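Local structure of importin subunit beta-1 (5OWU) at residues A[196-201]-A[229-234]; A[200-205]-A[241-246]; A[247-252]-A[290-295]; A[273-278]-A[284-289]. The protein carries proteins into the nucleus as the importin beta subunit, associating with importin alpha, which binds the classical nuclear localization signal of the cargo. All coordinates share one frame; numbering follows the deposited sequence.

Contact 1. Residues A[196-201]-A[229-234]; sequences AVRLAA and VCEATQ
The terminal nitrogen NH2 of R198 meets carboxylate oxygen OE2 of E231 at 2.7 Å, in a salt bridge whose N-H points to the oxygen at 153°. The oxygen lies at the edge of the guanidinium, close to its plane, and the nitrogen approaches it nearly along the C-O axis. The two flat groups are nearly coplanar, 20° apart, while the side chains that carry them cross at about a right angle. R198 reaches over from helix 195-208 on a chain that bends at chi3 (88°). E231 brings its carboxylate across from helix 219-233 by a bend at chi2. The other carboxylate oxygen, OE1 of E231, accepts a bond from water 1 at 2.8 Å. The same water sits 2.4 Å from NH1 of R198, so short that this second link is doubtful in its detail. Beside the salt bridge, CB of A232 stands 3.9 Å from NH2 of R198, oblique to the guanidinium, in a van der Waals contact at the flank of the charged pair. The arginine has a further hold: its NE gives a hydrogen bond to the carbonyl oxygen of A188, at the end of helix 177-188, which would help to fix how the guanidinium is turned. E231 and its neighbour C230 also pack on apolar side chains of the chain of another protein. With R198 in HEAT repeat 5 and E231 in HEAT repeat 6, the contact ties neighbouring repeats of the HEAT solenoid, here through a salt bridge between their helices.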
loop_
_atom_site.group_PDB
_atom_site.type_symbol
_atom_site.label_atom_id
_atom_site.label_comp_id
_atom_site.label_asym_id
_atom_site.label_seq_id
_atom_site.Cartn_x
_atom_site.Cartn_y
_atom_site.Cartn_z
ATOM N N ALA A 196 14.035 -27.382 12.531
ATOM C CA ALA A 196 12.811 -26.713 12.958
ATOM C C ALA A 196 13.104 -25.693 14.050
ATOM O O ALA A 196 12.545 -24.589 14.045
ATOM C CB ALA A 196 11.790 -27.741 13.444
ATOM N N VAL A 197 14.002 -26.033 14.979
ATOM C CA VAL A 197 14.302 -25.133 16.087
ATOM C C VAL A 197 15.065 -23.911 15.592
ATOM O O VAL A 197 14.763 -22.783 15.993
ATOM C CB VAL A 197 15.072 -25.873 17.198
ATOM C CG1 VAL A 197 15.495 -24.901 18.299
ATOM C CG2 VAL A 197 14.211 -26.979 17.801
ATOM N N ARG A 198 16.071 -24.108 14.728
ATOM C CA ARG A 198 16.803 -22.967 14.186
ATOM C C ARG A 198 15.881 -22.057 13.392
ATOM O O ARG A 198 15.986 -20.827 13.477
ATOM C CB ARG A 198 17.960 -23.434 13.302
ATOM C CG ARG A 198 19.109 -24.087 14.039
ATOM C CD ARG A 198 20.361 -24.109 13.173
ATOM N NE ARG A 198 21.156 -22.894 13.336
ATOM C CZ ARG A 198 22.264 -22.619 12.658
ATOM N NH1 ARG A 198 22.724 -23.463 11.745
ATOM N NH2 ARG A 198 22.914 -21.488 12.893
ATOM N N LEU A 199 14.970 -22.643 12.612
ATOM C CA LEU A 199 14.014 -21.847 11.846
ATOM C C LEU A 199 13.131 -21.024 12.764
ATOM O O LEU A 199 12.961 -19.815 12.564
ATOM C CB LEU A 199 13.140 -22.751 10.975
ATOM C CG LEU A 199 13.641 -23.125 9.589
ATOM C CD1 LEU A 199 12.655 -24.094 8.964
ATOM C CD2 LEU A 199 13.811 -21.883 8.721
ATOM N N ALA A 200 12.525 -21.681 13.756
ATOM C CA ALA A 200 11.683 -20.978 14.713
ATOM C C ALA A 200 12.456 -19.877 15.425
ATOM O O ALA A 200 11.916 -18.795 15.683
ATOM C CB ALA A 200 11.109 -21.975 15.722
ATOM N N ALA A 201 13.720 -20.136 15.761
ATOM C CA ALA A 201 14.525 -19.137 16.452
ATOM C C ALA A 201 14.781 -17.930 15.557
ATOM O O ALA A 201 14.622 -16.786 15.987
ATOM C CB ALA A 201 15.847 -19.753 16.921
ATOM N N VAL A 229 23.743 -14.389 13.266
ATOM C CA VAL A 229 22.904 -14.290 12.075
ATOM C C VAL A 229 23.706 -14.660 10.826
ATOM O O VAL A 229 23.245 -15.433 9.975
ATOM C CB VAL A 229 22.289 -12.880 11.976
ATOM C CG1 VAL A 229 21.593 -12.681 10.638
ATOM C CG2 VAL A 229 21.293 -12.668 13.111
ATOM N N CYS A 230 24.920 -14.120 10.696
ATOM C CA CYS A 230 25.744 -14.412 9.520
ATOM C C CYS A 230 26.098 -15.894 9.455
ATOM O O CYS A 230 25.954 -16.547 8.403
ATOM C CB CYS A 230 27.009 -13.562 9.553
ATOM S SG CYS A 230 26.689 -11.802 9.351
ATOM N N GLU A 231 26.576 -16.439 10.575
ATOM C CA GLU A 231 26.803 -17.868 10.690
ATOM C C GLU A 231 25.599 -18.605 10.119
ATOM O O GLU A 231 25.758 -19.543 9.331
ATOM C CB GLU A 231 27.051 -18.251 12.156
ATOM C CG GLU A 231 27.553 -19.675 12.366
ATOM C CD GLU A 231 26.579 -20.732 11.862
ATOM O OE1 GLU A 231 26.993 -21.609 11.074
ATOM O OE2 GLU A 231 25.391 -20.678 12.246
ATOM N N ALA A 232 24.391 -18.171 10.486
ATOM C CA ALA A 232 23.198 -18.861 10.003
ATOM C C ALA A 232 23.017 -18.697 8.499
ATOM O O ALA A 232 22.528 -19.621 7.836
ATOM C CB ALA A 232 21.953 -18.365 10.741
ATOM N N THR A 233 23.384 -17.543 7.934
ATOM C CA THR A 233 23.260 -17.390 6.487
ATOM C C THR A 233 24.200 -18.317 5.738
ATOM O O THR A 233 23.949 -18.615 4.566
ATOM C CB THR A 233 23.552 -15.960 6.034
ATOM O OG1 THR A 233 24.930 -15.657 6.271
ATOM C CG2 THR A 233 22.657 -14.959 6.752
ATOM N N GLN A 234 25.283 -18.761 6.372
ATOM C CA GLN A 234 26.172 -19.728 5.735
ATOM C C GLN A 234 25.835 -21.180 6.083
ATOM O O GLN A 234 26.604 -22.079 5.730
ATOM C CB GLN A 234 27.624 -19.429 6.108
ATOM C CG GLN A 234 28.015 -17.964 5.919
ATOM C CD GLN A 234 27.804 -17.485 4.497
ATOM O OE1 GLN A 234 28.452 -17.966 3.569
ATOM N NE2 GLN A 234 26.887 -16.536 4.317
HETATM O O HOH W 1 24.980 -23.479 10.866
#

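Contact 2. Residues A[200-205]-A[241-246]; sequences AALNAL and QAAAFG
L202 meets A243 at the very root of its side chain, CB to CB at 3.8 Å. From there CG stands opposite the carbonyl carbon and beside the backbone nitrogen (chi1 -66°), and the branch carries CD1 on toward the neighbouring helix. That methyl lies 3.9 Å from CB of A243 and equally far from the backbone N of A244, with the methyl CB of A244 following at 4.2 Å. One leucine thus spans two consecutive alanines, whose small side chains let it come right up to the backbone of the second. N203, on the next position, also touches A243, its OD1 being 3.9 Å from the alanine CB. Water 2 then joins the two helices by a polar route, donating to OD1 of N203 and to the carbonyl oxygen of A243, both at 3.0 Å. No direct hydrogen bond crosses between the segments. The two short helical pieces run almost parallel, 14° apart, with axes 8.7 Å from each other. Helix 195-208 lies beside helix 238-255, while helix 219-233 touches both, through V229 on L205 and A232 on A244, and helix 280-306 packs on A242 and F245.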
loop_
_atom_site.group_PDB
_atom_site.type_symbol
_atom_site.label_atom_id
_atom_site.label_comp_id
_atom_site.label_asym_id
_atom_site.label_seq_id
_atom_site.Cartn_x
_atom_site.Cartn_y
_atom_site.Cartn_z
ATOM N N ALA A 200 12.525 -21.681 13.756
ATOM C CA ALA A 200 11.683 -20.978 14.713
ATOM C C ALA A 200 12.456 -19.877 15.425
ATOM O O ALA A 200 11.916 -18.795 15.683
ATOM C CB ALA A 200 11.109 -21.975 15.722
ATOM N N ALA A 201 13.720 -20.136 15.761
ATOM C CA ALA A 201 14.525 -19.137 16.452
ATOM C C ALA A 201 14.781 -17.930 15.557
ATOM O O ALA A 201 14.622 -16.786 15.987
ATOM C CB ALA A 201 15.847 -19.753 16.921
ATOM N N LEU A 202 15.168 -18.163 14.303
ATOM C CA LEU A 202 15.458 -17.045 13.411
ATOM C C LEU A 202 14.195 -16.248 13.091
ATOM O O LEU A 202 14.222 -15.009 13.054
ATOM C CB LEU A 202 16.125 -17.570 12.140
ATOM C CG LEU A 202 17.507 -18.187 12.383
ATOM C CD1 LEU A 202 17.970 -18.969 11.171
ATOM C CD2 LEU A 202 18.522 -17.118 12.728
ATOM N N ASN A 203 13.074 -16.938 12.874
ATOM C CA ASN A 203 11.811 -16.242 12.644
ATOM C C ASN A 203 11.410 -15.412 13.862
ATOM O O ASN A 203 10.979 -14.258 13.731
ATOM C CB ASN A 203 10.724 -17.256 12.287
ATOM C CG ASN A 203 10.954 -17.912 10.933
ATOM O OD1 ASN A 203 11.594 -17.342 10.054
ATOM N ND2 ASN A 203 10.420 -19.112 10.760
ATOM N N ALA A 204 11.559 -15.979 15.059
ATOM C CA ALA A 204 11.297 -15.214 16.272
ATOM C C ALA A 204 12.230 -14.014 16.382
ATOM O O ALA A 204 11.811 -12.926 16.787
ATOM C CB ALA A 204 11.438 -16.119 17.492
ATOM N N LEU A 205 13.503 -14.192 16.037
ATOM C CA LEU A 205 14.456 -13.091 16.114
ATOM C C LEU A 205 14.020 -11.944 15.215
ATOM O O LEU A 205 14.006 -10.767 15.628
ATOM C CB LEU A 205 15.849 -13.590 15.722
ATOM C CG LEU A 205 16.986 -12.580 15.806
ATOM C CD1 LEU A 205 17.103 -12.026 17.222
ATOM C CD2 LEU A 205 18.305 -13.221 15.355
ATOM N N GLN A 241 19.092 -20.816 5.852
ATOM C CA GLN A 241 19.634 -19.664 5.141
ATOM C C GLN A 241 18.547 -18.636 4.859
ATOM O O GLN A 241 18.717 -17.445 5.137
ATOM C CB GLN A 241 20.290 -20.112 3.832
ATOM C CG GLN A 241 21.595 -20.860 4.005
ATOM C CD GLN A 241 22.221 -21.234 2.672
ATOM O OE1 GLN A 241 21.521 -21.425 1.678
ATOM N NE2 GLN A 241 23.546 -21.330 2.644
ATOM N N ALA A 242 17.420 -19.077 4.299
ATOM C CA ALA A 242 16.347 -18.144 3.964
ATOM C C ALA A 242 15.905 -17.357 5.194
ATOM O O ALA A 242 15.766 -16.128 5.149
ATOM C CB ALA A 242 15.168 -18.898 3.347
ATOM N N ALA A 243 15.696 -18.052 6.312
ATOM C CA ALA A 243 15.304 -17.364 7.538
ATOM C C ALA A 243 16.368 -16.362 7.977
ATOM O O ALA A 243 16.053 -15.223 8.354
ATOM C CB ALA A 243 15.039 -18.392 8.638
ATOM N N ALA A 244 17.639 -16.768 7.929
ATOM C CA ALA A 244 18.708 -15.886 8.371
ATOM C C ALA A 244 18.792 -14.640 7.496
ATOM O O ALA A 244 19.031 -13.536 7.998
ATOM C CB ALA A 244 20.038 -16.641 8.378
ATOM N N PHE A 245 18.590 -14.796 6.186
ATOM C CA PHE A 245 18.594 -13.643 5.291
ATOM C C PHE A 245 17.385 -12.744 5.525
ATOM O O PHE A 245 17.500 -11.519 5.416
ATOM C CB PHE A 245 18.657 -14.102 3.830
ATOM C CG PHE A 245 20.051 -14.124 3.269
ATOM C CD1 PHE A 245 20.678 -12.947 2.901
ATOM C CD2 PHE A 245 20.739 -15.319 3.115
ATOM C CE1 PHE A 245 21.969 -12.960 2.388
ATOM C CE2 PHE A 245 22.029 -15.338 2.602
ATOM C CZ PHE A 245 22.642 -14.159 2.239
ATOM N N GLY A 246 16.226 -13.314 5.860
ATOM C CA GLY A 246 15.120 -12.475 6.307
ATOM C C GLY A 246 15.521 -11.610 7.486
ATOM O O GLY A 246 15.261 -10.397 7.516
HETATM O O HOH W 2 13.312 -14.937 9.612
#

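Contact 3. Residues A[247-252]-A[290-295]; sequences CLCKIM and WSTICE
In the HEAT solenoid, repeat 7 packs on repeat 6 where T292 settles against C249 and M252. The helical pieces run nearly parallel, 8° apart, with their axes 9.3 Å from each other. T292 serves both neighbours with separate branches. Its methyl CG2 rests 3.5 Å from the carbonyl oxygen of C249 and 4.1 Å from CG of M252, whereas its hydroxyl OG1 lies 3.7 Å from CB of C249. That hydroxyl bonds to the carbonyl oxygen of E288, one turn back on its own helix, so the cysteine meets an oxygen that already has a hydrogen-bond partner. M252 leaves its backbone in the opposite direction to T292, sliding past it, and then folds at chi2 (69°) and chi3 (62°). The double bend carries the thioether across I293: SD is 3.9 Å from CG1 of I293, and the methyl CE comes to 3.8 Å from that same carbon. I293 in turn places its CD1 over one face of the W290 ring, offset toward the rim, and M252 also touches F289. An alanine in place of M252 would probably strip CG1 of I293 of its methionine cover, leave the methyl of T292 with less to rest on, and open a gap between the helices. With no hydrogen bond crossing between the segments, cohesion here rests on the van der Waals fit of carbon and sulfur, with two oxygens among the partners, which probably imposes less directional constraint than polar bonds would.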
loop_
_atom_site.group_PDB
_atom_site.type_symbol
_atom_site.label_atom_id
_atom_site.label_comp_id
_atom_site.label_asym_id
_atom_site.label_seq_id
_atom_site.Cartn_x
_atom_site.Cartn_y
_atom_site.Cartn_z
ATOM N N CYS A 247 16.191 -12.224 8.466
ATOM C CA CYS A 247 16.717 -11.473 9.605
ATOM C C CYS A 247 17.660 -10.374 9.159
ATOM O O CYS A 247 17.552 -9.223 9.594
ATOM C CB CYS A 247 17.460 -12.402 10.555
ATOM S SG CYS A 247 16.415 -13.211 11.691
ATOM N N LEU A 248 18.627 -10.722 8.311
ATOM C CA LEU A 248 19.609 -9.736 7.883
ATOM C C LEU A 248 18.938 -8.553 7.207
ATOM O O LEU A 248 19.302 -7.402 7.464
ATOM C CB LEU A 248 20.632 -10.368 6.934
ATOM C CG LEU A 248 21.970 -10.837 7.488
ATOM C CD1 LEU A 248 22.837 -11.300 6.329
ATOM C CD2 LEU A 248 22.683 -9.749 8.287
ATOM N N CYS A 249 17.958 -8.810 6.336
ATOM C CA CYS A 249 17.312 -7.707 5.633
ATOM C C CYS A 249 16.575 -6.807 6.609
ATOM O O CYS A 249 16.661 -5.570 6.523
ATOM C CB CYS A 249 16.350 -8.241 4.571
ATOM S SG CYS A 249 17.168 -9.049 3.175
ATOM N N LYS A 250 15.845 -7.407 7.552
ATOM C CA LYS A 250 15.121 -6.596 8.523
ATOM C C LYS A 250 16.083 -5.790 9.388
ATOM O O LYS A 250 15.821 -4.621 9.708
ATOM C CB LYS A 250 14.232 -7.490 9.381
ATOM C CG LYS A 250 12.848 -6.904 9.621
ATOM C CD LYS A 250 12.205 -7.419 10.905
ATOM C CE LYS A 250 10.813 -6.839 11.104
ATOM N NZ LYS A 250 10.840 -5.343 11.122
ATOM N N ILE A 251 17.206 -6.396 9.774
ATOM C CA ILE A 251 18.214 -5.680 10.550
ATOM C C ILE A 251 18.778 -4.518 9.753
ATOM O O ILE A 251 19.040 -3.446 10.301
ATOM C CB ILE A 251 19.339 -6.632 10.995
ATOM C CG1 ILE A 251 18.816 -7.603 12.056
ATOM C CG2 ILE A 251 20.532 -5.839 11.544
ATOM C CD1 ILE A 251 19.733 -8.787 12.316
ATOM N N MET A 252 19.031 -4.721 8.461
ATOM C CA MET A 252 19.551 -3.625 7.649
ATOM C C MET A 252 18.549 -2.480 7.605
ATOM O O MET A 252 18.919 -1.310 7.772
ATOM C CB MET A 252 19.873 -4.131 6.241
ATOM C CG MET A 252 20.316 -3.058 5.241
ATOM S SD MET A 252 21.933 -2.351 5.581
ATOM C CE MET A 252 22.980 -3.808 5.417
ATOM N N TRP A 290 20.506 -6.944 -1.236
ATOM C CA TRP A 290 21.009 -5.717 -1.847
ATOM C C TRP A 290 19.874 -4.765 -2.218
ATOM O O TRP A 290 20.051 -3.539 -2.151
ATOM C CB TRP A 290 21.900 -6.059 -3.039
ATOM C CG TRP A 290 23.262 -6.421 -2.550
ATOM C CD1 TRP A 290 23.758 -7.675 -2.338
ATOM C CD2 TRP A 290 24.294 -5.509 -2.159
ATOM N NE1 TRP A 290 25.041 -7.598 -1.847
ATOM C CE2 TRP A 290 25.391 -6.279 -1.726
ATOM C CE3 TRP A 290 24.396 -4.113 -2.132
ATOM C CZ2 TRP A 290 26.576 -5.703 -1.288
ATOM C CZ3 TRP A 290 25.569 -3.544 -1.691
ATOM C CH2 TRP A 290 26.645 -4.339 -1.273
ATOM N N SER A 291 18.694 -5.295 -2.552
ATOM C CA SER A 291 17.542 -4.427 -2.757
ATOM C C SER A 291 17.182 -3.694 -1.473
ATOM O O SER A 291 16.840 -2.509 -1.506
ATOM C CB SER A 291 16.346 -5.229 -3.274
ATOM O OG SER A 291 16.548 -5.640 -4.620
ATOM N N THR A 292 17.253 -4.380 -0.329
ATOM C CA THR A 292 16.989 -3.704 0.941
ATOM C C THR A 292 17.968 -2.557 1.152
ATOM O O THR A 292 17.570 -1.436 1.508
ATOM C CB THR A 292 17.066 -4.699 2.102
ATOM O OG1 THR A 292 16.090 -5.732 1.917
ATOM C CG2 THR A 292 16.783 -4.010 3.414
ATOM N N ILE A 293 19.261 -2.811 0.920
ATOM C CA ILE A 293 20.247 -1.732 1.029
ATOM C C ILE A 293 19.853 -0.544 0.155
ATOM O O ILE A 293 19.819 0.609 0.611
ATOM C CB ILE A 293 21.648 -2.246 0.663
ATOM C CG1 ILE A 293 22.140 -3.216 1.739
ATOM C CG2 ILE A 293 22.624 -1.085 0.511
ATOM C CD1 ILE A 293 23.466 -3.892 1.400
ATOM N N CYS A 294 19.603 -0.798 -1.130
ATOM C CA CYS A 294 19.264 0.302 -2.028
ATOM C C CYS A 294 18.036 1.060 -1.536
ATOM O O CYS A 294 18.016 2.294 -1.544
ATOM C CB CYS A 294 19.032 -0.216 -3.446
ATOM S SG CYS A 294 20.538 -0.688 -4.299
ATOM N N GLU A 295 16.993 0.337 -1.121
ATOM C CA GLU A 295 15.777 1.000 -0.654
ATOM C C GLU A 295 16.072 1.925 0.517
ATOM O O GLU A 295 15.533 3.042 0.594
ATOM C CB GLU A 295 14.728 -0.040 -0.254
ATOM C CG GLU A 295 14.230 -0.882 -1.411
ATOM C CD GLU A 295 13.421 -2.078 -0.951
ATOM O OE1 GLU A 295 13.218 -2.220 0.272
ATOM O OE2 GLU A 295 12.997 -2.878 -1.813
#

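Contact 4. Residues A[273-278]-A[284-289]; sequences ATMKSP and SMTVEF
T286 turns its hydroxyl toward the backbone and side chain of M275, the two side chains crossing obliquely. OG1 of T286 stands 3.2 Å from CA of M275 and 3.3 Å from its CB. The methionine then curls round this oxygen, a bend at chi3 (-67°) bringing CE of M275 to 3.5 Å from OG1 of T286. Between the threonine's backbone nitrogen and carbonyl carbon (chi1 72°), OG1 also makes a hydrogen bond with the carbonyl oxygen of A283, so the buried hydroxyl is satisfied within its own helix while M275 carbons lie against it. The methyl CG2 of T286 comes close to T274, though the detail of that approach is doubtful. Both segments belong to HEAT repeat 7: a type I turn spans T274 to S277 at the C-terminal end of the first helical region, closed by S277 N to T274 O at 3.0 Å, and helix 280-306 returns beside it. With an alanine at T286, M275 is likely to lose the hydroxyl its chain curls round, leaving a gap, and the A283 carbonyl its side-chain donor. Nearer the methionine's root, CG of M275 comes to 4.4 Å from CG2 of V287, a looser apolar touch, and L332 of helix 317-332 packs on both M275 and V287.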
loop_
_atom_site.group_PDB
_atom_site.type_symbol
_atom_site.label_atom_id
_atom_site.label_comp_id
_atom_site.label_asym_id
_atom_site.label_seq_id
_atom_site.Cartn_x
_atom_site.Cartn_y
_atom_site.Cartn_z
ATOM N N ALA A 273 29.415 -13.199 -3.041
ATOM C CA ALA A 273 29.802 -14.550 -3.422
ATOM C C ALA A 273 28.577 -15.396 -3.735
ATOM O O ALA A 273 28.504 -16.036 -4.791
ATOM C CB ALA A 273 30.625 -15.189 -2.306
ATOM N N THR A 274 27.592 -15.399 -2.832
ATOM C CA THR A 274 26.432 -16.260 -3.041
ATOM C C THR A 274 25.481 -15.744 -4.120
ATOM O O THR A 274 24.619 -16.507 -4.571
ATOM C CB THR A 274 25.676 -16.455 -1.727
ATOM O OG1 THR A 274 25.557 -15.204 -1.042
ATOM C CG2 THR A 274 26.415 -17.455 -0.845
ATOM N N MET A 275 25.621 -14.495 -4.575
ATOM C CA MET A 275 24.785 -14.050 -5.687
ATOM C C MET A 275 25.041 -14.848 -6.960
ATOM O O MET A 275 24.233 -14.781 -7.892
ATOM C CB MET A 275 25.004 -12.566 -5.975
ATOM C CG MET A 275 23.902 -11.965 -6.824
ATOM S SD MET A 275 23.954 -10.175 -6.899
ATOM C CE MET A 275 23.567 -9.740 -5.216
ATOM N N LYS A 276 26.145 -15.591 -7.031
ATOM C CA LYS A 276 26.454 -16.412 -8.193
ATOM C C LYS A 276 26.043 -17.865 -8.013
ATOM O O LYS A 276 26.332 -18.689 -8.884
ATOM C CB LYS A 276 27.954 -16.335 -8.510
ATOM C CG LYS A 276 28.451 -14.912 -8.744
ATOM C CD LYS A 276 29.750 -14.876 -9.543
ATOM C CE LYS A 276 30.897 -15.533 -8.805
ATOM N NZ LYS A 276 31.139 -14.907 -7.479
ATOM N N SER A 277 25.382 -18.196 -6.914
ATOM C CA SER A 277 24.987 -19.576 -6.681
ATOM C C SER A 277 24.124 -20.082 -7.836
ATOM O O SER A 277 23.218 -19.373 -8.292
ATOM C CB SER A 277 24.211 -19.696 -5.374
ATOM O OG SER A 277 23.614 -20.978 -5.257
ATOM N N PRO A 278 24.363 -21.303 -8.326
ATOM C CA PRO A 278 23.452 -21.878 -9.329
ATOM C C PRO A 278 22.065 -22.185 -8.786
ATOM O O PRO A 278 21.179 -22.534 -9.574
ATOM C CB PRO A 278 24.176 -23.158 -9.772
ATOM C CG PRO A 278 25.059 -23.512 -8.631
ATOM C CD PRO A 278 25.470 -22.218 -7.994
ATOM N N SER A 284 18.497 -15.533 -5.005
ATOM C CA SER A 284 17.396 -14.621 -4.712
ATOM C C SER A 284 17.557 -13.992 -3.338
ATOM O O SER A 284 17.284 -12.796 -3.161
ATOM C CB SER A 284 16.056 -15.357 -4.796
ATOM O OG SER A 284 15.754 -15.713 -6.129
ATOM N N MET A 285 17.992 -14.781 -2.350
ATOM C CA MET A 285 18.241 -14.229 -1.017
ATOM C C MET A 285 19.225 -13.068 -1.081
ATOM O O MET A 285 18.985 -11.990 -0.506
ATOM C CB MET A 285 18.794 -15.305 -0.082
ATOM C CG MET A 285 17.880 -16.475 0.175
ATOM S SD MET A 285 18.721 -17.673 1.233
ATOM C CE MET A 285 17.956 -19.194 0.677
ATOM N N THR A 286 20.358 -13.276 -1.761
ATOM C CA THR A 286 21.348 -12.199 -1.809
ATOM C C THR A 286 20.780 -10.977 -2.521
ATOM O O THR A 286 20.995 -9.827 -2.096
ATOM C CB THR A 286 22.634 -12.669 -2.496
ATOM O OG1 THR A 286 22.416 -12.819 -3.904
ATOM C CG2 THR A 286 23.104 -13.991 -1.917
ATOM N N VAL A 287 20.025 -11.211 -3.596
ATOM C CA VAL A 287 19.416 -10.106 -4.323
ATOM C C VAL A 287 18.539 -9.286 -3.388
ATOM O O VAL A 287 18.640 -8.056 -3.338
ATOM C CB VAL A 287 18.626 -10.632 -5.534
ATOM C CG1 VAL A 287 17.843 -9.504 -6.201
ATOM C CG2 VAL A 287 19.571 -11.269 -6.533
ATOM N N GLU A 288 17.675 -9.959 -2.618
ATOM C CA GLU A 288 16.787 -9.232 -1.717
ATOM C C GLU A 288 17.585 -8.414 -0.715
ATOM O O GLU A 288 17.185 -7.300 -0.354
ATOM C CB GLU A 288 15.848 -10.199 -0.990
ATOM C CG GLU A 288 14.964 -9.528 0.065
ATOM C CD GLU A 288 14.091 -8.424 -0.510
ATOM O OE1 GLU A 288 13.803 -8.458 -1.729
ATOM O OE2 GLU A 288 13.691 -7.520 0.258
ATOM N N PHE A 289 18.713 -8.952 -0.248
ATOM C CA PHE A 289 19.564 -8.175 0.654
ATOM C C PHE A 289 20.025 -6.869 0.005
ATOM O O PHE A 289 19.957 -5.783 0.613
ATOM C CB PHE A 289 20.765 -9.017 1.074
ATOM C CG PHE A 289 21.645 -8.341 2.075
ATOM C CD1 PHE A 289 21.173 -8.085 3.343
ATOM C CD2 PHE A 289 22.930 -7.952 1.750
ATOM C CE1 PHE A 289 21.961 -7.466 4.281
ATOM C CE2 PHE A 289 23.730 -7.325 2.695
ATOM C CZ PHE A 289 23.235 -7.081 3.959
#

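How the contacts relate
Read from the N terminus, contact 1 closes the first loop, from helix 195-208 to helix 219-233. Contact 2 starts on the same helix, sharing A200 and A201, but reaches on to helix 238-255, so the two loops overlap in a staggered way and tie HEAT repeat 5 to both helices of repeat 6. Contact 3 opens just afterwards, farther along helix 238-255, and joins repeat 6 to repeat 7. Contact 4 falls within that larger loop, pairing the two helices of repeat 7 across their turn. M285 brings contacts 2 and 4 together, while CE of M275 touches W290 and so links contact 4 to contact 3.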